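Local coordinates for protein lactate dehydrogenase (Eimeria maxima, PDB 6CT6) that probably catalyses the NADH-dependent reduction of pyruvate to lactate, and is caught here with NADH and the pyruvate analogue oxamate bound, at residues K109-V114 with D135-A140; G22-L27 with S249-A254. All blocks are in the same frame, centred on the assembly; numbering follows the deposited sequence.

In the fold
Both contacts are helix-helix packings around the coenzyme-binding Rossmann fold, with centres 20 Å apart and nearest atoms about 9 Å apart, so they do not touch. Along the chain, helix 19-31 comes first, then helices 104-121 and 134-145, and last helix 244-259; contact 1 therefore falls wholly between the two segments of contact 2. Contact 1 pairs two helices of the NAD-binding domain, one on either side of strand 126-129 in sequence. Contact 2 ties the first Rossmann helix to a helix of the alpha/beta C-terminal domain and lies beside the second subunit. Both lie near the NADH site: Ile110 of contact 1 touches the adenine end, while the Met24 side chain of contact 2 is about 7 Å from the coenzyme.

Contact 1. Residues K109-V114 with D135-A140; sequences KIMREV and DVMVAA. With NAI (1,4-dihydronicotinamide adenine dinucleotide), chain D.
Met111 and Met137 meet at about a right angle between two helices of the Rossmann fold, 104-121 and 134-145, joined in sequence through strand 126-129. The short segments run 37° apart with axes 8.9 Å from each other. Both methionines set CG beside the backbone N and opposite the carbonyl carbon, then bend again at chi2 (-60° and -61°). The first torsion of Met111 brings its CG, and the first two of Met137 its SD, to 3.5 Å; CG of Met111 also lies 4.0 Å from Met137 CB. A further bend at chi3 turns CE of Met111, whereas Met137 extends there to its methyl group. Lower on the same side chain, Met111 CB packs on Ala140 CB at 3.9 Å, where the small methyl lets the backbones come close: the two CA atoms are 6.1 Å apart. On the preceding residue, Ile110 turns its CG2 to NADH, 3.6 Å from adenine atom N6A, so helix 104-121 serves both the coenzyme pocket and this interface. Arg112 runs out in a nearly extended chain, and its NH2 makes a salt bridge to Asp327 OD2 of helix 303-328. A water in the guanidinium plane accepts from Arg112 NE at 2.8 Å and donates to Ala140 O at 3.0 Å.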
ATOM      1  N   LYS B 109     -16.239  14.091 -18.035  1.00 30.92           N
ATOM      2  CA  LYS B 109     -16.315  13.315 -19.269  1.00 33.08           C
ATOM      3  C   LYS B 109     -15.732  11.920 -19.081  1.00 30.46           C
ATOM      4  O   LYS B 109     -16.225  10.953 -19.670  1.00 31.59           O
ATOM      5  CB  LYS B 109     -15.600  14.050 -20.407  1.00 36.95           C
ATOM      6  CG  LYS B 109     -16.276  15.353 -20.808  1.00 46.02           C
ATOM      7  CD  LYS B 109     -15.899  15.781 -22.219  1.00 58.11           C
ATOM      8  CE  LYS B 109     -16.550  17.108 -22.578  1.00 69.94           C
ATOM      9  NZ  LYS B 109     -18.038  17.061 -22.507  1.00 69.99           N
ATOM     10  N   ILE B 110     -14.684  11.796 -18.264  1.00 32.06           N
ATOM     11  CA  ILE B 110     -14.138  10.476 -17.957  1.00 33.14           C
ATOM     12  C   ILE B 110     -15.168   9.641 -17.207  1.00 29.39           C
ATOM     13  O   ILE B 110     -15.356   8.454 -17.496  1.00 29.66           O
ATOM     14  CB  ILE B 110     -12.825  10.616 -17.161  1.00 28.91           C
ATOM     15  CG1 ILE B 110     -11.736  11.211 -18.054  1.00 32.39           C
ATOM     16  CG2 ILE B 110     -12.379   9.264 -16.600  1.00 33.80           C
ATOM     17  CD1 ILE B 110     -10.479  11.629 -17.313  1.00 35.02           C
ATOM     18  N   MET B 111     -15.854  10.249 -16.236  1.00 29.93           N
ATOM     19  CA  MET B 111     -16.884   9.529 -15.492  1.00 31.75           C
ATOM     20  C   MET B 111     -17.961   8.975 -16.414  1.00 36.68           C
ATOM     21  O   MET B 111     -18.533   7.917 -16.132  1.00 34.69           O
ATOM     22  CB  MET B 111     -17.518  10.448 -14.448  1.00 32.11           C
ATOM     23  CG  MET B 111     -16.596  10.847 -13.305  1.00 34.34           C
ATOM     24  SD  MET B 111     -15.966   9.458 -12.333  1.00 33.47           S
ATOM     25  CE  MET B 111     -14.403   9.123 -13.143  1.00 37.19           C
ATOM     26  N   ARG B 112     -18.250   9.668 -17.519  1.00 31.92           N
ATOM     27  CA  ARG B 112     -19.315   9.226 -18.409  1.00 33.86           C
ATOM     28  C   ARG B 112     -18.856   8.108 -19.337  1.00 33.41           C
ATOM     29  O   ARG B 112     -19.661   7.237 -19.687  1.00 33.04           O
ATOM     30  CB  ARG B 112     -19.853  10.423 -19.194  1.00 33.87           C
ATOM     31  CG  ARG B 112     -20.652  11.377 -18.309  1.00 35.85           C
ATOM     32  CD  ARG B 112     -21.000  12.686 -18.992  1.00 40.18           C
ATOM     33  NE  ARG B 112     -21.796  13.546 -18.115  1.00 34.37           N
ATOM     34  CZ  ARG B 112     -21.894  14.867 -18.237  1.00 40.19           C
ATOM     35  NH1 ARG B 112     -21.235  15.504 -19.198  1.00 40.50           N
ATOM     36  NH2 ARG B 112     -22.644  15.558 -17.390  1.00 38.71           N
ATOM     37  N   GLU B 113     -17.579   8.098 -19.733  1.00 33.47           N
ATOM     38  CA  GLU B 113     -17.031   6.928 -20.415  1.00 32.89           C
ATOM     39  C   GLU B 113     -17.056   5.710 -19.494  1.00 32.34           C
ATOM     40  O   GLU B 113     -17.430   4.609 -19.910  1.00 30.00           O
ATOM     41  CB  GLU B 113     -15.602   7.207 -20.890  1.00 32.57           C
ATOM     42  CG  GLU B 113     -15.432   8.444 -21.775  1.00 38.96           C
ATOM     43  CD  GLU B 113     -16.129   8.318 -23.117  1.00 42.94           C
ATOM     44  OE1 GLU B 113     -16.297   7.182 -23.605  1.00 40.30           O
ATOM     45  OE2 GLU B 113     -16.506   9.363 -23.686  1.00 50.43           O
ATOM     46  N   VAL B 114     -16.650   5.891 -18.233  1.00 32.42           N
ATOM     47  CA  VAL B 114     -16.648   4.782 -17.278  1.00 33.23           C
ATOM     48  C   VAL B 114     -18.065   4.259 -17.074  1.00 29.29           C
ATOM     49  O   VAL B 114     -18.313   3.047 -17.119  1.00 31.80           O
ATOM     50  CB  VAL B 114     -16.004   5.218 -15.947  1.00 28.03           C
ATOM     51  CG1 VAL B 114     -16.234   4.176 -14.850  1.00 28.75           C
ATOM     52  CG2 VAL B 114     -14.515   5.449 -16.133  1.00 31.42           C
ATOM     53  N   ASP B 135     -19.251  14.152  -4.857  1.00 31.86           N
ATOM     54  CA  ASP B 135     -20.705  14.046  -4.810  1.00 33.91           C
ATOM     55  C   ASP B 135     -21.355  14.274  -6.170  1.00 34.53           C
ATOM     56  O   ASP B 135     -22.439  13.738  -6.425  1.00 35.04           O
ATOM     57  CB  ASP B 135     -21.251  15.020  -3.769  1.00 36.62           C
ATOM     58  CG  ASP B 135     -20.681  14.762  -2.386  1.00 38.22           C
ATOM     59  OD1 ASP B 135     -21.221  13.888  -1.671  1.00 35.14           O
ATOM     60  OD2 ASP B 135     -19.683  15.419  -2.021  1.00 40.10           O
ATOM     61  N   VAL B 136     -20.726  15.047  -7.060  1.00 34.75           N
ATOM     62  CA  VAL B 136     -21.269  15.192  -8.409  1.00 33.86           C
ATOM     63  C   VAL B 136     -20.656  14.208  -9.402  1.00 31.58           C
ATOM     64  O   VAL B 136     -21.296  13.889 -10.415  1.00 31.25           O
ATOM     65  CB  VAL B 136     -21.112  16.631  -8.938  1.00 37.82           C
ATOM     66  CG1 VAL B 136     -21.958  17.582  -8.104  1.00 41.72           C
ATOM     67  CG2 VAL B 136     -19.656  17.077  -8.953  1.00 34.07           C
ATOM     68  N   MET B 137     -19.445  13.708  -9.145  1.00 32.05           N
ATOM     69  CA  MET B 137     -18.886  12.685 -10.025  1.00 31.65           C
ATOM     70  C   MET B 137     -19.661  11.376  -9.909  1.00 30.36           C
ATOM     71  O   MET B 137     -19.862  10.680 -10.912  1.00 30.59           O
ATOM     72  CB  MET B 137     -17.404  12.464  -9.715  1.00 32.58           C
ATOM     73  CG  MET B 137     -16.506  13.638 -10.095  1.00 33.36           C
ATOM     74  SD  MET B 137     -16.550  14.018 -11.865  1.00 36.12           S
ATOM     75  CE  MET B 137     -15.650  15.562 -11.936  1.00 43.04           C
ATOM     76  N   VAL B 138     -20.108  11.021  -8.699  1.00 28.44           N
ATOM     77  CA  VAL B 138     -20.877   9.790  -8.537  1.00 30.00           C
ATOM     78  C   VAL B 138     -22.169   9.868  -9.340  1.00 29.49           C
ATOM     79  O   VAL B 138     -22.600   8.883  -9.952  1.00 29.98           O
ATOM     80  CB  VAL B 138     -21.140   9.500  -7.043  1.00 30.70           C
ATOM     81  CG1 VAL B 138     -21.907  10.635  -6.370  1.00 34.96           C
ATOM     82  CG2 VAL B 138     -21.894   8.179  -6.876  1.00 34.99           C
ATOM     83  N   ALA B 139     -22.801  11.044  -9.370  1.00 32.84           N
ATOM     84  CA  ALA B 139     -24.017  11.206 -10.163  1.00 37.38           C
ATOM     85  C   ALA B 139     -23.730  11.048 -11.651  1.00 32.89           C
ATOM     86  O   ALA B 139     -24.508  10.416 -12.376  1.00 35.13           O
ATOM     87  CB  ALA B 139     -24.651  12.568  -9.881  1.00 36.74           C
ATOM     88  N   ALA B 140     -22.620  11.618 -12.127  1.00 34.53           N
ATOM     89  CA  ALA B 140     -22.267  11.489 -13.537  1.00 33.21           C
ATOM     90  C   ALA B 140     -22.123  10.025 -13.937  1.00 36.51           C
ATOM     91  O   ALA B 140     -22.606   9.612 -14.998  1.00 33.48           O
ATOM     92  CB  ALA B 140     -20.975  12.252 -13.823  1.00 32.76           C
TER
HETATM   93  PA  NAI D 401      -3.879   9.105  -9.579  1.00 35.50           P
HETATM   94  O1A NAI D 401      -3.591  10.173 -10.610  1.00 34.73           O
HETATM   95  O2A NAI D 401      -2.735   8.454  -8.838  1.00 28.53           O
HETATM   96  O5B NAI D 401      -4.717   7.949 -10.317  1.00 30.36           O
HETATM   97  C5B NAI D 401      -5.728   8.270 -11.268  1.00 34.87           C
HETATM   98  C4B NAI D 401      -5.622   7.274 -12.409  1.00 34.25           C
HETATM   99  O4B NAI D 401      -6.779   7.305 -13.248  1.00 33.56           O
HETATM  100  C3B NAI D 401      -4.425   7.560 -13.310  1.00 36.27           C
HETATM  101  O3B NAI D 401      -3.529   6.448 -13.277  1.00 32.50           O
HETATM  102  C2B NAI D 401      -5.016   7.755 -14.694  1.00 35.73           C
HETATM  103  O2B NAI D 401      -4.192   7.222 -15.732  1.00 33.01           O
HETATM  104  C1B NAI D 401      -6.318   6.989 -14.557  1.00 35.94           C
HETATM  105  N9A NAI D 401      -7.339   7.283 -15.586  1.00 36.71           N
HETATM  106  C8A NAI D 401      -7.556   8.416 -16.286  1.00 34.17           C
HETATM  107  N7A NAI D 401      -8.604   8.243 -17.138  1.00 33.74           N
HETATM  108  C5A NAI D 401      -9.057   6.985 -16.983  1.00 33.76           C
HETATM  109  C6A NAI D 401     -10.124   6.138 -17.552  1.00 35.39           C
HETATM  110  N6A NAI D 401     -10.958   6.612 -18.500  1.00 35.70           N
HETATM  111  N1A NAI D 401     -10.241   4.870 -17.094  1.00 38.38           N
HETATM  112  C2A NAI D 401      -9.424   4.371 -16.146  1.00 34.30           C
HETATM  113  N3A NAI D 401      -8.436   5.086 -15.591  1.00 33.84           N
HETATM  114  C4A NAI D 401      -8.214   6.365 -15.962  1.00 35.43           C
HETATM  115  O3  NAI D 401      -4.934   9.708  -8.513  1.00 32.56           O
HETATM  116  PN  NAI D 401      -5.284   9.064  -7.071  1.00 31.39           P
HETATM  117  O1N NAI D 401      -4.307   9.601  -6.053  1.00 31.63           O
HETATM  118  O2N NAI D 401      -5.469   7.573  -7.230  1.00 33.65           O
HETATM  119  O5D NAI D 401      -6.715   9.746  -6.782  1.00 32.65           O
HETATM  120  C5D NAI D 401      -7.812   9.441  -7.636  1.00 35.02           C
HETATM  121  C4D NAI D 401      -9.031  10.299  -7.324  1.00 38.08           C
HETATM  122  O4D NAI D 401      -9.478  10.095  -5.977  1.00 37.92           O
HETATM  123  C3D NAI D 401      -8.717  11.780  -7.464  1.00 36.94           C
HETATM  124  O3D NAI D 401      -9.796  12.416  -8.152  1.00 33.88           O
HETATM  125  C2D NAI D 401      -8.628  12.271  -6.037  1.00 38.77           C
HETATM  126  O2D NAI D 401      -8.924  13.660  -5.899  1.00 37.63           O
HETATM  127  C1D NAI D 401      -9.668  11.381  -5.379  1.00 37.49           C
HETATM  128  N1N NAI D 401      -9.634  11.303  -3.913  1.00 36.61           N
HETATM  129  C2N NAI D 401     -10.826  11.176  -3.328  1.00 39.26           C
HETATM  130  C3N NAI D 401     -10.975  11.075  -1.963  1.00 37.79           C
HETATM  131  C7N NAI D 401     -12.371  10.946  -1.426  1.00 37.65           C
HETATM  132  O7N NAI D 401     -13.278  10.679  -2.198  1.00 31.70           O
HETATM  133  N7N NAI D 401     -12.600  11.140  -0.134  1.00 38.33           N
HETATM  134  C4N NAI D 401      -9.781  11.096  -1.046  1.00 36.67           C
HETATM  135  C5N NAI D 401      -8.536  11.238  -1.795  1.00 42.02           C
HETATM  136  C6N NAI D 401      -8.508  11.326  -3.187  1.00 39.71           C
HETATM  137  O   HOH W   1     -23.558  11.878 -16.674  1.00 36.80           O

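Contact 2. Residues G22-L27 with S249-A254; sequences GTMAFL and SAILMA
Met24 packs against Ala250 and Ile251, joining helix 19-31, the first of the Rossmann fold, whose start carries the end of what appears to be the GxGxxG motif, to helix 244-259 of the alpha/beta C-terminal domain. The segments cross at 48° with axes 9.9 Å apart, and the contact is buried and apolar. From the Met24 backbone, CB lies 3.7 Å from Ile251 CG1, with Ile251 CD1 slightly farther away. CG stands beside the backbone N and keeps to the same Ile251 CG1, at 3.8 Å. An extended chi2 (-175°) then carries the sulfur past the isoleucine, and SD settles 3.8 Å from Ala250 CB. At chi3 (-63°) the chain bends and turns CE away from Ala250; the side chain also touches Ile82 of strand 80-83 and the loop residues Thr84 and Ile130. One turn on, Leu27 follows Met24 on the same helix face and brings its CD1 to the same CG1 of Ile251, which thus meets both side chains. Leu27 also packs on Leu30 of the second subunit, while Phe26 meets the ring of Tyr244 of that subunit, which places the contact next to the dimer interface. Leu27 CD1 is 3.9 Å from Ile251 CG1.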
ATOM      1  N   GLY B  22      -3.845   1.239  -6.685  1.00 25.44           N
ATOM      2  CA  GLY B  22      -2.820   0.283  -6.290  1.00 27.65           C
ATOM      3  C   GLY B  22      -2.945  -0.117  -4.833  1.00 27.43           C
ATOM      4  O   GLY B  22      -2.811  -1.290  -4.483  1.00 25.59           O
ATOM      5  N   THR B  23      -3.191   0.864  -3.963  1.00 28.22           N
ATOM      6  CA  THR B  23      -3.423   0.582  -2.552  1.00 28.85           C
ATOM      7  C   THR B  23      -4.552  -0.425  -2.368  1.00 26.85           C
ATOM      8  O   THR B  23      -4.440  -1.356  -1.561  1.00 24.93           O
ATOM      9  CB  THR B  23      -3.740   1.888  -1.814  1.00 27.98           C
ATOM     10  OG1 THR B  23      -2.588   2.738  -1.830  1.00 28.92           O
ATOM     11  CG2 THR B  23      -4.161   1.629  -0.369  1.00 30.40           C
ATOM     12  N   MET B  24      -5.651  -0.253  -3.105  1.00 24.42           N
ATOM     13  CA  MET B  24      -6.797  -1.141  -2.941  1.00 27.39           C
ATOM     14  C   MET B  24      -6.497  -2.539  -3.466  1.00 30.04           C
ATOM     15  O   MET B  24      -6.944  -3.536  -2.886  1.00 24.24           O
ATOM     16  CB  MET B  24      -8.019  -0.543  -3.640  1.00 22.15           C
ATOM     17  CG  MET B  24      -8.520   0.748  -2.993  1.00 23.78           C
ATOM     18  SD  MET B  24     -10.047   1.400  -3.703  1.00 26.61           S
ATOM     19  CE  MET B  24      -9.545   1.761  -5.389  1.00 31.24           C
ATOM     20  N   ALA B  25      -5.741  -2.638  -4.561  1.00 25.06           N
ATOM     21  CA  ALA B  25      -5.343  -3.949  -5.068  1.00 25.54           C
ATOM     22  C   ALA B  25      -4.449  -4.670  -4.067  1.00 25.34           C
ATOM     23  O   ALA B  25      -4.580  -5.883  -3.863  1.00 25.39           O
ATOM     24  CB  ALA B  25      -4.628  -3.793  -6.410  1.00 25.93           C
ATOM     25  N   PHE B  26      -3.528  -3.938  -3.443  1.00 23.70           N
ATOM     26  CA  PHE B  26      -2.703  -4.487  -2.373  1.00 25.50           C
ATOM     27  C   PHE B  26      -3.569  -5.062  -1.256  1.00 26.33           C
ATOM     28  O   PHE B  26      -3.301  -6.156  -0.747  1.00 22.32           O
ATOM     29  CB  PHE B  26      -1.783  -3.380  -1.852  1.00 19.47           C
ATOM     30  CG  PHE B  26      -0.702  -3.844  -0.911  1.00 24.38           C
ATOM     31  CD1 PHE B  26      -0.056  -5.060  -1.084  1.00 25.14           C
ATOM     32  CD2 PHE B  26      -0.297  -3.023   0.128  1.00 20.14           C
ATOM     33  CE1 PHE B  26       0.953  -5.448  -0.214  1.00 24.54           C
ATOM     34  CE2 PHE B  26       0.704  -3.404   0.991  1.00 23.03           C
ATOM     35  CZ  PHE B  26       1.332  -4.616   0.824  1.00 23.99           C
ATOM     36  N   LEU B  27      -4.620  -4.332  -0.861  1.00 22.54           N
ATOM     37  CA  LEU B  27      -5.497  -4.800   0.209  1.00 24.09           C
ATOM     38  C   LEU B  27      -6.221  -6.083  -0.181  1.00 24.98           C
ATOM     39  O   LEU B  27      -6.414  -6.973   0.657  1.00 24.71           O
ATOM     40  CB  LEU B  27      -6.501  -3.707   0.569  1.00 24.71           C
ATOM     41  CG  LEU B  27      -5.934  -2.539   1.382  1.00 27.72           C
ATOM     42  CD1 LEU B  27      -6.859  -1.338   1.296  1.00 29.75           C
ATOM     43  CD2 LEU B  27      -5.723  -2.943   2.831  1.00 32.36           C
ATOM     44  N   SER B 249     -10.739   2.697   3.248  1.00 24.44           N
ATOM     45  CA  SER B 249     -12.146   3.036   3.441  1.00 26.27           C
ATOM     46  C   SER B 249     -13.010   2.443   2.335  1.00 29.11           C
ATOM     47  O   SER B 249     -14.038   1.809   2.608  1.00 25.43           O
ATOM     48  CB  SER B 249     -12.320   4.556   3.494  1.00 23.47           C
ATOM     49  OG  SER B 249     -11.653   5.112   4.616  1.00 27.21           O
ATOM     50  N   ALA B 250     -12.612   2.647   1.077  1.00 24.26           N
ATOM     51  CA  ALA B 250     -13.378   2.108  -0.042  1.00 22.51           C
ATOM     52  C   ALA B 250     -13.448   0.589   0.016  1.00 23.68           C
ATOM     53  O   ALA B 250     -14.497  -0.004  -0.271  1.00 22.83           O
ATOM     54  CB  ALA B 250     -12.761   2.557  -1.365  1.00 24.89           C
ATOM     55  N   ILE B 251     -12.342  -0.060   0.384  1.00 24.03           N
ATOM     56  CA  ILE B 251     -12.304  -1.520   0.370  1.00 24.56           C
ATOM     57  C   ILE B 251     -13.207  -2.093   1.458  1.00 22.97           C
ATOM     58  O   ILE B 251     -13.854  -3.128   1.261  1.00 23.57           O
ATOM     59  CB  ILE B 251     -10.850  -2.010   0.504  1.00 23.55           C
ATOM     60  CG1 ILE B 251     -10.121  -1.896  -0.846  1.00 24.84           C
ATOM     61  CG2 ILE B 251     -10.784  -3.445   1.022  1.00 24.68           C
ATOM     62  CD1 ILE B 251     -10.595  -2.882  -1.917  1.00 25.29           C
ATOM     63  N   LEU B 252     -13.275  -1.437   2.617  1.00 23.00           N
ATOM     64  CA  LEU B 252     -14.173  -1.913   3.666  1.00 26.99           C
ATOM     65  C   LEU B 252     -15.626  -1.822   3.220  1.00 27.39           C
ATOM     66  O   LEU B 252     -16.432  -2.705   3.536  1.00 25.10           O
ATOM     67  CB  LEU B 252     -13.951  -1.126   4.962  1.00 23.71           C
ATOM     68  CG  LEU B 252     -12.615  -1.357   5.677  1.00 27.03           C
ATOM     69  CD1 LEU B 252     -12.562  -0.600   6.999  1.00 29.72           C
ATOM     70  CD2 LEU B 252     -12.355  -2.845   5.907  1.00 33.93           C
ATOM     71  N   MET B 253     -15.976  -0.773   2.471  1.00 22.26           N
ATOM     72  CA  MET B 253     -17.326  -0.673   1.924  1.00 25.17           C
ATOM     73  C   MET B 253     -17.600  -1.817   0.956  1.00 25.71           C
ATOM     74  O   MET B 253     -18.655  -2.459   1.015  1.00 24.96           O
ATOM     75  CB  MET B 253     -17.511   0.676   1.228  1.00 27.97           C
ATOM     76  CG  MET B 253     -17.423   1.879   2.160  1.00 29.88           C
ATOM     77  SD  MET B 253     -17.211   3.450   1.282  1.00 27.70           S
ATOM     78  CE  MET B 253     -18.723   3.516   0.323  1.00 29.18           C
ATOM     79  N   ALA B 254     -16.645  -2.096   0.064  1.00 26.03           N
ATOM     80  CA  ALA B 254     -16.802  -3.200  -0.879  1.00 24.96           C
ATOM     81  C   ALA B 254     -16.916  -4.531  -0.149  1.00 24.89           C
ATOM     82  O   ALA B 254     -17.679  -5.412  -0.562  1.00 25.37           O
ATOM     83  CB  ALA B 254     -15.622  -3.226  -1.848  1.00 26.13           C
TER